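Local coordinates for protein L-threonine dehydrogenase (Flavobacterium frigidimaris, PDB 2YY7) that binds NAD and probably oxidises L-threonine as an epimerase-like dehydrogenase of the short-chain dehydrogenase-reductase superfamily, at residues V189-K194 against N254-H259; M213-D218 against T304-E309; L55-I60 against L102-A107. One frame throughout, in Å; residues are numbered along the deposited sequence.

In the fold
Along the chain interaction 3 closes first, tying helix 57-66 to helix 87-106 within the Rossmann-type part that holds NAD. Interactions 1 and 2 follow with alternating segments: 189-194, 213-218, 254-259, then 304-309. Their centres lie about 11 Å apart and they touch, because F192 of helix 187-197 packs on M307 and T304 of helix 300-311 while E255 and H259 reach the same helix. Interaction 3 sits on the opposite side of the chain's centre, about 42 Å from interaction 1 and about 34 Å from interaction 2 between centres. Interaction 3 thus belongs to the NAD-binding Rossmann part, whereas interactions 1 and 2 form one patch around helix 300-311.

Interaction 1. Residues V189-K194 against N254-H259; sequences VDIFYK and NEIKKH
Helix 187-197 meets helix 249-257 in a small, buried apolar helix-helix interface, and I256 supplies the projecting side chain. Its terminal methyl CD1 enters the angle between I191 and F192, two successive residues of the other helix. On one side CD1 lies 3.7 Å from I191 CG1, with CG2 and CD1 of the same isoleucine almost as near. On the other it covers a face of the F192 ring in a CH-pi contact, 4.1 Å from the ring centroid and 14° off the ring normal. I256 CG1 follows behind it and approaches F192 CE1 at 3.9 Å.

The shape of I256 explains this reach: CG1 stands anti to the carbonyl carbon (chi1 -68°) and chi2 is extended, which carries the methyl straight out from its helix. A slim branched chain suits such a wedge, and the flat phenyl face offers it a broad apolar surface. F263 packs on both I191 and I256, and M307 of helix 300-311 touches F192. With no hydrogen bond between the segments, the arrangement is typical of side-chain interlocking between helices, here in the hydrophobic core shared by helices 187-197, 249-257 and 300-311.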
loop_
_atom_site.group_PDB
_atom_site.type_symbol
_atom_site.label_atom_id
_atom_site.label_comp_id
_atom_site.label_asym_id
_atom_site.label_seq_id
_atom_site.Cartn_x
_atom_site.Cartn_y
_atom_site.Cartn_z
ATOM N N VAL A 189 -0.532 26.924 10.190
ATOM C CA VAL A 189 0.347 27.920 9.597
ATOM C C VAL A 189 -0.522 29.143 9.298
ATOM O O VAL A 189 -0.209 30.260 9.709
ATOM C CB VAL A 189 0.986 27.406 8.287
ATOM C CG1 VAL A 189 1.784 28.525 7.609
ATOM C CG2 VAL A 189 1.897 26.225 8.595
ATOM N N ASP A 190 -1.629 28.912 8.602
ATOM C CA ASP A 190 -2.554 29.983 8.239
ATOM C C ASP A 190 -2.987 30.827 9.441
ATOM O O ASP A 190 -3.051 32.054 9.361
ATOM C CB ASP A 190 -3.793 29.389 7.568
ATOM C CG ASP A 190 -3.500 28.821 6.194
ATOM O OD1 ASP A 190 -4.395 28.157 5.630
ATOM O OD2 ASP A 190 -2.383 29.039 5.680
ATOM N N ILE A 191 -3.281 30.158 10.551
ATOM C CA ILE A 191 -3.725 30.831 11.766
ATOM C C ILE A 191 -2.761 31.940 12.180
ATOM O O ILE A 191 -3.178 32.956 12.730
ATOM C CB ILE A 191 -3.885 29.818 12.924
ATOM C CG1 ILE A 191 -4.600 30.475 14.106
ATOM C CG2 ILE A 191 -2.523 29.283 13.341
ATOM C CD1 ILE A 191 -4.944 29.499 15.222
ATOM N N PHE A 192 -1.472 31.746 11.918
ATOM C CA PHE A 192 -0.482 32.761 12.264
ATOM C C PHE A 192 -0.578 33.963 11.323
ATOM O O PHE A 192 -0.562 35.107 11.769
ATOM C CB PHE A 192 0.933 32.162 12.228
ATOM C CG PHE A 192 1.295 31.377 13.470
ATOM C CD1 PHE A 192 1.677 32.033 14.637
ATOM C CD2 PHE A 192 1.240 29.983 13.477
ATOM C CE1 PHE A 192 2.001 31.314 15.795
ATOM C CE2 PHE A 192 1.559 29.257 14.627
ATOM C CZ PHE A 192 1.941 29.924 15.787
ATOM N N TYR A 193 -0.696 33.711 10.023
ATOM C CA TYR A 193 -0.792 34.809 9.068
ATOM C C TYR A 193 -2.052 35.649 9.258
ATOM O O TYR A 193 -2.000 36.880 9.171
ATOM C CB TYR A 193 -0.727 34.283 7.629
ATOM C CG TYR A 193 0.661 33.841 7.220
ATOM C CD1 TYR A 193 1.120 32.554 7.499
ATOM C CD2 TYR A 193 1.539 34.730 6.598
ATOM C CE1 TYR A 193 2.421 32.163 7.169
ATOM C CE2 TYR A 193 2.838 34.351 6.270
ATOM C CZ TYR A 193 3.273 33.068 6.559
ATOM O OH TYR A 193 4.565 32.700 6.255
ATOM N N LYS A 194 -3.177 34.989 9.522
ATOM C CA LYS A 194 -4.444 35.688 9.714
ATOM C C LYS A 194 -4.522 36.374 11.077
ATOM O O LYS A 194 -5.142 37.427 11.208
ATOM C CB LYS A 194 -5.623 34.720 9.564
ATOM C CG LYS A 194 -5.710 34.037 8.210
ATOM C CD LYS A 194 -5.862 35.035 7.079
ATOM C CE LYS A 194 -5.943 34.314 5.748
ATOM N NZ LYS A 194 -5.901 35.252 4.595
ATOM N N ASN A 254 -5.139 29.699 21.610
ATOM C CA ASN A 254 -4.964 30.247 22.953
ATOM C C ASN A 254 -3.522 30.683 23.190
ATOM O O ASN A 254 -3.269 31.667 23.885
ATOM C CB ASN A 254 -5.369 29.224 24.022
ATOM C CG ASN A 254 -6.878 29.091 24.167
ATOM O OD1 ASN A 254 -7.633 29.977 23.765
ATOM N ND2 ASN A 254 -7.322 27.989 24.767
ATOM N N GLU A 255 -2.571 29.952 22.619
ATOM C CA GLU A 255 -1.171 30.314 22.789
ATOM C C GLU A 255 -0.916 31.628 22.046
ATOM O O GLU A 255 -0.182 32.494 22.528
ATOM C CB GLU A 255 -0.257 29.216 22.239
ATOM C CG GLU A 255 1.208 29.416 22.599
ATOM C CD GLU A 255 1.457 29.336 24.093
ATOM O OE1 GLU A 255 2.483 29.872 24.555
ATOM O OE2 GLU A 255 0.629 28.731 24.808
ATOM N N ILE A 256 -1.523 31.767 20.870
ATOM C CA ILE A 256 -1.372 32.980 20.068
ATOM C C ILE A 256 -1.983 34.178 20.796
ATOM O O ILE A 256 -1.464 35.296 20.712
ATOM C CB ILE A 256 -2.052 32.818 18.681
ATOM C CG1 ILE A 256 -1.283 31.788 17.851
ATOM C CG2 ILE A 256 -2.105 34.158 17.948
ATOM C CD1 ILE A 256 -1.941 31.447 16.530
ATOM N N LYS A 257 -3.076 33.938 21.516
ATOM C CA LYS A 257 -3.755 35.005 22.259
ATOM C C LYS A 257 -2.870 35.646 23.323
ATOM O O LYS A 257 -3.122 36.773 23.744
ATOM C CB LYS A 257 -5.035 34.480 22.909
ATOM C CG LYS A 257 -6.158 34.232 21.922
ATOM C CD LYS A 257 -7.413 33.719 22.609
ATOM C CE LYS A 257 -8.540 33.540 21.601
ATOM N NZ LYS A 257 -9.739 32.882 22.190
ATOM N N LYS A 258 -1.840 34.925 23.759
ATOM C CA LYS A 258 -0.915 35.450 24.757
ATOM C C LYS A 258 -0.051 36.531 24.116
ATOM O O LYS A 258 0.471 37.408 24.802
ATOM C CB LYS A 258 -0.019 34.335 25.306
ATOM C CG LYS A 258 -0.763 33.254 26.068
ATOM C CD LYS A 258 0.197 32.204 26.600
ATOM C CE LYS A 258 -0.556 31.054 27.248
ATOM N NZ LYS A 258 0.370 30.021 27.789
ATOM N N HIS A 259 0.093 36.461 22.795
ATOM C CA HIS A 259 0.885 37.435 22.047
ATOM C C HIS A 259 -0.009 38.477 21.370
ATOM O O HIS A 259 0.399 39.622 21.174
ATOM C CB HIS A 259 1.734 36.737 20.982
ATOM C CG HIS A 259 2.754 35.793 21.539
ATOM N ND1 HIS A 259 2.438 34.527 21.982
ATOM C CD2 HIS A 259 4.087 35.936 21.730
ATOM C CE1 HIS A 259 3.532 33.930 22.420
ATOM N NE2 HIS A 259 4.547 34.763 22.279
#

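Interaction 2. Residues M213-D218 against T304-E309; sequences MMYMDD and TKDMIE
At the junction where strand 211-215 gives way to helix 216-228, Y215 occupies the N-cap position and sends its ring to helix 300-311, where D306 and M307 receive it. The phenol donates a short hydrogen bond from Y215 OH to D306 OD1, 2.5 Å long. This oxygen is met on its anti side, slightly out of the carboxylate plane, and it lies at the edge of the tyrosine ring, whose plane is turned 73° from that of the carboxylate.

M307 takes another part of the ring's rim. Its sulfur SD comes to 3.6 Å from Y215 CE2 and lies 77° off the ring normal, a Met-aromatic contact made at the edge. The flexible, unbranched chain of methionine suits this place, since bends at chi2 and chi3 fold the thioether round to meet the ring. The first side-chain torsion of Y215 sets the reach: with CG anti to N (chi1 -165°), the long ring spans the gap between Y215 CA and M307 CA, 9.2 Å apart. F298 adds an edge-to-face ring contact to Y215, and I174 of strand 164-174 also packs on M307.

A water extends the polar side, lying 2.8 Å from D306 OD1 and 3.0 Å from D217 OD1. D306 OD1 thus meets both the phenol and this water. Such contacts would probably favour the charged carboxylate and ease its closeness to D217, while the sulfur gives the buried phenol a polarisable, largely apolar neighbour.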
loop_
_atom_site.group_PDB
_atom_site.type_symbol
_atom_site.label_atom_id
_atom_site.label_comp_id
_atom_site.label_asym_id
_atom_site.label_seq_id
_atom_site.Cartn_x
_atom_site.Cartn_y
_atom_site.Cartn_z
ATOM N N MET A 213 1.894 17.478 15.514
ATOM C CA MET A 213 2.505 18.585 14.789
ATOM C C MET A 213 3.987 18.709 15.115
ATOM O O MET A 213 4.469 18.123 16.086
ATOM C CB MET A 213 1.800 19.895 15.156
ATOM C CG MET A 213 0.333 19.962 14.749
ATOM S SD MET A 213 0.099 20.516 13.052
ATOM C CE MET A 213 -1.653 20.928 13.072
ATOM N N MET A 214 4.697 19.478 14.295
ATOM C CA MET A 214 6.121 19.707 14.490
ATOM C C MET A 214 6.543 21.015 13.828
ATOM O O MET A 214 6.080 21.343 12.733
ATOM C CB MET A 214 6.932 18.547 13.900
ATOM C CG MET A 214 8.439 18.684 14.099
ATOM S SD MET A 214 9.332 17.245 13.484
ATOM C CE MET A 214 8.899 16.021 14.752
ATOM N N TYR A 215 7.407 21.771 14.499
ATOM C CA TYR A 215 7.901 23.025 13.943
ATOM C C TYR A 215 8.925 22.643 12.874
ATOM O O TYR A 215 9.659 21.665 13.042
ATOM C CB TYR A 215 8.571 23.869 15.035
ATOM C CG TYR A 215 8.790 25.314 14.641
ATOM C CD1 TYR A 215 9.821 26.062 15.209
ATOM C CD2 TYR A 215 7.946 25.946 13.727
ATOM C CE1 TYR A 215 10.006 27.399 14.878
ATOM C CE2 TYR A 215 8.124 27.287 13.390
ATOM C CZ TYR A 215 9.156 28.005 13.971
ATOM O OH TYR A 215 9.343 29.322 13.642
ATOM N N MET A 216 8.984 23.406 11.784
ATOM C CA MET A 216 9.908 23.092 10.686
ATOM C C MET A 216 11.376 22.907 11.092
ATOM O O MET A 216 12.059 22.025 10.569
ATOM C CB MET A 216 9.802 24.156 9.584
ATOM C CG MET A 216 10.540 23.806 8.286
ATOM S SD MET A 216 9.886 22.334 7.449
ATOM C CE MET A 216 8.359 22.997 6.754
ATOM N N ASP A 217 11.875 23.731 12.011
ATOM C CA ASP A 217 13.272 23.596 12.443
ATOM C C ASP A 217 13.556 22.173 12.922
ATOM O O ASP A 217 14.630 21.622 12.682
ATOM C CB ASP A 217 13.594 24.567 13.583
ATOM C CG ASP A 217 13.603 26.017 13.136
ATOM O OD1 ASP A 217 14.099 26.862 13.904
ATOM O OD2 ASP A 217 13.113 26.316 12.031
ATOM N N ASP A 218 12.586 21.593 13.615
ATOM C CA ASP A 218 12.720 20.240 14.135
ATOM C C ASP A 218 12.661 19.239 12.987
ATOM O O ASP A 218 13.467 18.307 12.920
ATOM C CB ASP A 218 11.601 19.963 15.144
ATOM C CG ASP A 218 11.912 20.506 16.520
ATOM O OD1 ASP A 218 10.966 20.829 17.266
ATOM O OD2 ASP A 218 13.105 20.599 16.869
ATOM N N THR A 304 5.277 29.011 18.855
ATOM C CA THR A 304 4.401 30.162 18.675
ATOM C C THR A 304 5.210 31.453 18.769
ATOM O O THR A 304 5.033 32.369 17.969
ATOM C CB THR A 304 3.277 30.188 19.737
ATOM O OG1 THR A 304 2.434 29.041 19.566
ATOM C CG2 THR A 304 2.433 31.451 19.590
ATOM N N LYS A 305 6.105 31.518 19.749
ATOM C CA LYS A 305 6.937 32.698 19.933
ATOM C C LYS A 305 7.788 32.940 18.692
ATOM O O LYS A 305 7.810 34.047 18.148
ATOM C CB LYS A 305 7.850 32.520 21.152
ATOM C CG LYS A 305 8.800 33.682 21.391
ATOM C CD LYS A 305 9.743 33.388 22.551
ATOM C CE LYS A 305 10.662 34.568 22.824
ATOM N NZ LYS A 305 11.696 34.245 23.848
ATOM N N ASP A 306 8.485 31.893 18.253
ATOM C CA ASP A 306 9.360 31.971 17.084
ATOM C C ASP A 306 8.613 32.336 15.803
ATOM O O ASP A 306 9.137 33.071 14.968
ATOM C CB ASP A 306 10.105 30.642 16.909
ATOM C CG ASP A 306 11.328 30.772 16.021
ATOM O OD1 ASP A 306 11.207 30.600 14.793
ATOM O OD2 ASP A 306 12.417 31.066 16.561
ATOM N N MET A 307 7.392 31.831 15.645
ATOM C CA MET A 307 6.596 32.149 14.461
ATOM C C MET A 307 6.238 33.631 14.449
ATOM O O MET A 307 6.432 34.324 13.446
ATOM C CB MET A 307 5.302 31.321 14.428
ATOM C CG MET A 307 5.467 29.896 13.900
ATOM S SD MET A 307 5.900 29.820 12.142
ATOM C CE MET A 307 4.277 29.992 11.381
ATOM N N ILE A 308 5.712 34.112 15.568
ATOM C CA ILE A 308 5.317 35.512 15.671
ATOM C C ILE A 308 6.510 36.454 15.485
ATOM O O ILE A 308 6.373 37.525 14.900
ATOM C CB ILE A 308 4.602 35.770 17.018
ATOM C CG1 ILE A 308 3.268 35.009 17.022
ATOM C CG2 ILE A 308 4.363 37.270 17.225
ATOM C CD1 ILE A 308 2.545 35.020 18.338
ATOM N N GLU A 309 7.683 36.052 15.965
ATOM C CA GLU A 309 8.867 36.887 15.802
ATOM C C GLU A 309 9.219 36.987 14.323
ATOM O O GLU A 309 9.561 38.057 13.825
ATOM C CB GLU A 309 10.055 36.308 16.570
ATOM C CG GLU A 309 9.913 36.348 18.080
ATOM C CD GLU A 309 11.209 35.997 18.791
ATOM O OE1 GLU A 309 11.797 34.940 18.481
ATOM O OE2 GLU A 309 11.643 36.776 19.660
HETATM O O HOH W 1 12.635 29.252 12.819
#

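Interaction 3. Residues L55-I60 against L102-A107; sequences LDFNQI and LNLAKA
F57 and L104 form the close-packed centre of the contact between helix 57-66 and helix 87-106, their side chains coming from opposite directions. Both leucine methyls touch the outer end of the ring: L104 CD1 lies 3.7 Å from F57 CZ, and L104 CD2 lies 3.8 Å from F57 CE2. The two branches come obliquely against this end from one side of the ring plane. The torsions of L104 depart from staggered values, in keeping with a tight fit. F57 extends this far because CG stands anti to its backbone N (chi1 177°), directing the ring across to the other helix. One turn further on, I60 CG2 meets L104 CD2 at 4.0 Å, so the fork lets one buried leucine serve both F57 and I60.

The looser side is that of N103, which is partly exposed, as is F57. Here N103 presents its aliphatic CB, 4.1 Å from F57 CE2, while its side chain comes within about 3 Å (nearest atoms) of a bound polyether, probably from the crystallisation liquor; asparagine suits this margin. No hydrogen bond links the segments. D56 is the N-cap of helix 57-66, and its OD1 accepts from Q59 N at 3.2 Å, capping the first turn of the helix on which F57 sits.

H100 of helix 87-106 also packs on I60, which stands close to A54 of the NAD site. L102 and A105 rest on I113 of strand 112-118, and Y157 touches L102 and K106; helix 87-106 thus lies between helix 57-66, the Rossmann sheet and helix 142-161.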
loop_
_atom_site.group_PDB
_atom_site.type_symbol
_atom_site.label_atom_id
_atom_site.label_comp_id
_atom_site.label_asym_id
_atom_site.label_seq_id
_atom_site.Cartn_x
_atom_site.Cartn_y
_atom_site.Cartn_z
ATOM N N LEU A 55 8.774 13.420 -12.565
ATOM C CA LEU A 55 7.990 12.378 -13.223
ATOM C C LEU A 55 8.786 11.762 -14.377
ATOM O O LEU A 55 8.443 10.691 -14.882
ATOM C CB LEU A 55 6.694 12.992 -13.762
ATOM C CG LEU A 55 5.328 12.367 -13.475
ATOM C CD1 LEU A 55 5.217 11.966 -12.026
ATOM C CD2 LEU A 55 4.246 13.377 -13.834
ATOM N N ASP A 56 9.854 12.443 -14.784
ATOM C CA ASP A 56 10.683 11.987 -15.901
ATOM C C ASP A 56 12.013 11.412 -15.421
ATOM O O ASP A 56 12.894 12.147 -14.986
ATOM C CB ASP A 56 10.940 13.161 -16.854
ATOM C CG ASP A 56 11.630 12.740 -18.141
ATOM O OD1 ASP A 56 12.514 11.861 -18.094
ATOM O OD2 ASP A 56 11.295 13.310 -19.203
ATOM N N PHE A 57 12.153 10.093 -15.508
ATOM C CA PHE A 57 13.375 9.421 -15.075
ATOM C C PHE A 57 14.646 9.959 -15.741
ATOM O O PHE A 57 15.666 10.144 -15.071
ATOM C CB PHE A 57 13.260 7.912 -15.323
ATOM C CG PHE A 57 14.506 7.139 -14.980
ATOM C CD1 PHE A 57 15.564 7.056 -15.881
ATOM C CD2 PHE A 57 14.624 6.500 -13.749
ATOM C CE1 PHE A 57 16.721 6.349 -15.562
ATOM C CE2 PHE A 57 15.780 5.789 -13.419
ATOM C CZ PHE A 57 16.830 5.712 -14.328
ATOM N N ASN A 58 14.590 10.209 -17.047
ATOM C CA ASN A 58 15.763 10.709 -17.764
ATOM C C ASN A 58 16.253 12.070 -17.275
ATOM O O ASN A 58 17.461 12.314 -17.223
ATOM C CB ASN A 58 15.487 10.776 -19.267
ATOM C CG ASN A 58 15.182 9.415 -19.864
ATOM O OD1 ASN A 58 15.909 8.447 -19.644
ATOM N ND2 ASN A 58 14.104 9.338 -20.632
ATOM N N GLN A 59 15.327 12.958 -16.920
ATOM C CA GLN A 59 15.713 14.280 -16.435
ATOM C C GLN A 59 16.451 14.178 -15.099
ATOM O O GLN A 59 17.397 14.916 -14.853
ATOM C CB GLN A 59 14.488 15.182 -16.272
ATOM C CG GLN A 59 13.707 15.417 -17.552
ATOM C CD GLN A 59 12.673 16.516 -17.411
ATOM O OE1 GLN A 59 11.729 16.602 -18.196
ATOM N NE2 GLN A 59 12.853 17.370 -16.419
ATOM N N ILE A 60 16.010 13.268 -14.237
ATOM C CA ILE A 60 16.655 13.090 -12.938
ATOM C C ILE A 60 18.028 12.455 -13.139
ATOM O O ILE A 60 19.019 12.906 -12.567
ATOM C CB ILE A 60 15.821 12.182 -12.006
ATOM C CG1 ILE A 60 14.413 12.767 -11.828
ATOM C CG2 ILE A 60 16.514 12.057 -10.653
ATOM C CD1 ILE A 60 13.475 11.885 -11.010
ATOM N N LEU A 102 14.493 5.452 -6.553
ATOM C CA LEU A 102 14.869 4.153 -6.004
ATOM C C LEU A 102 15.652 3.359 -7.044
ATOM O O LEU A 102 16.628 2.683 -6.708
ATOM C CB LEU A 102 13.627 3.362 -5.560
ATOM C CG LEU A 102 12.908 3.800 -4.276
ATOM C CD1 LEU A 102 11.676 2.923 -4.058
ATOM C CD2 LEU A 102 13.847 3.685 -3.074
ATOM N N ASN A 103 15.223 3.442 -8.302
ATOM C CA ASN A 103 15.903 2.740 -9.390
ATOM C C ASN A 103 17.302 3.322 -9.626
ATOM O O ASN A 103 18.210 2.609 -10.053
ATOM C CB ASN A 103 15.067 2.806 -10.679
ATOM C CG ASN A 103 13.982 1.734 -10.734
ATOM O OD1 ASN A 103 12.972 1.887 -11.428
ATOM N ND2 ASN A 103 14.196 0.636 -10.017
ATOM N N LEU A 104 17.484 4.611 -9.354
ATOM C CA LEU A 104 18.805 5.214 -9.525
ATOM C C LEU A 104 19.735 4.609 -8.476
ATOM O O LEU A 104 20.909 4.344 -8.744
ATOM C CB LEU A 104 18.760 6.741 -9.347
ATOM C CG LEU A 104 18.642 7.694 -10.554
ATOM C CD1 LEU A 104 19.231 7.048 -11.796
ATOM C CD2 LEU A 104 17.203 8.072 -10.796
ATOM N N ALA A 105 19.202 4.386 -7.277
ATOM C CA ALA A 105 19.986 3.798 -6.197
ATOM C C ALA A 105 20.266 2.330 -6.517
ATOM O O ALA A 105 21.365 1.829 -6.272
ATOM C CB ALA A 105 19.236 3.919 -4.872
ATOM N N LYS A 106 19.268 1.647 -7.068
ATOM C CA LYS A 106 19.412 0.239 -7.441
ATOM C C LYS A 106 20.527 0.085 -8.482
ATOM O O LYS A 106 21.297 -0.880 -8.451
ATOM C CB LYS A 106 18.082 -0.280 -8.006
ATOM C CG LYS A 106 18.080 -1.726 -8.493
ATOM C CD LYS A 106 16.660 -2.160 -8.850
ATOM C CE LYS A 106 16.616 -3.555 -9.469
ATOM N NZ LYS A 106 17.173 -3.566 -10.850
ATOM N N ALA A 107 20.614 1.047 -9.396
ATOM C CA ALA A 107 21.621 1.025 -10.453
ATOM C C ALA A 107 22.985 1.533 -9.981
ATOM O O ALA A 107 23.933 1.588 -10.762
ATOM C CB ALA A 107 21.141 1.857 -11.645
#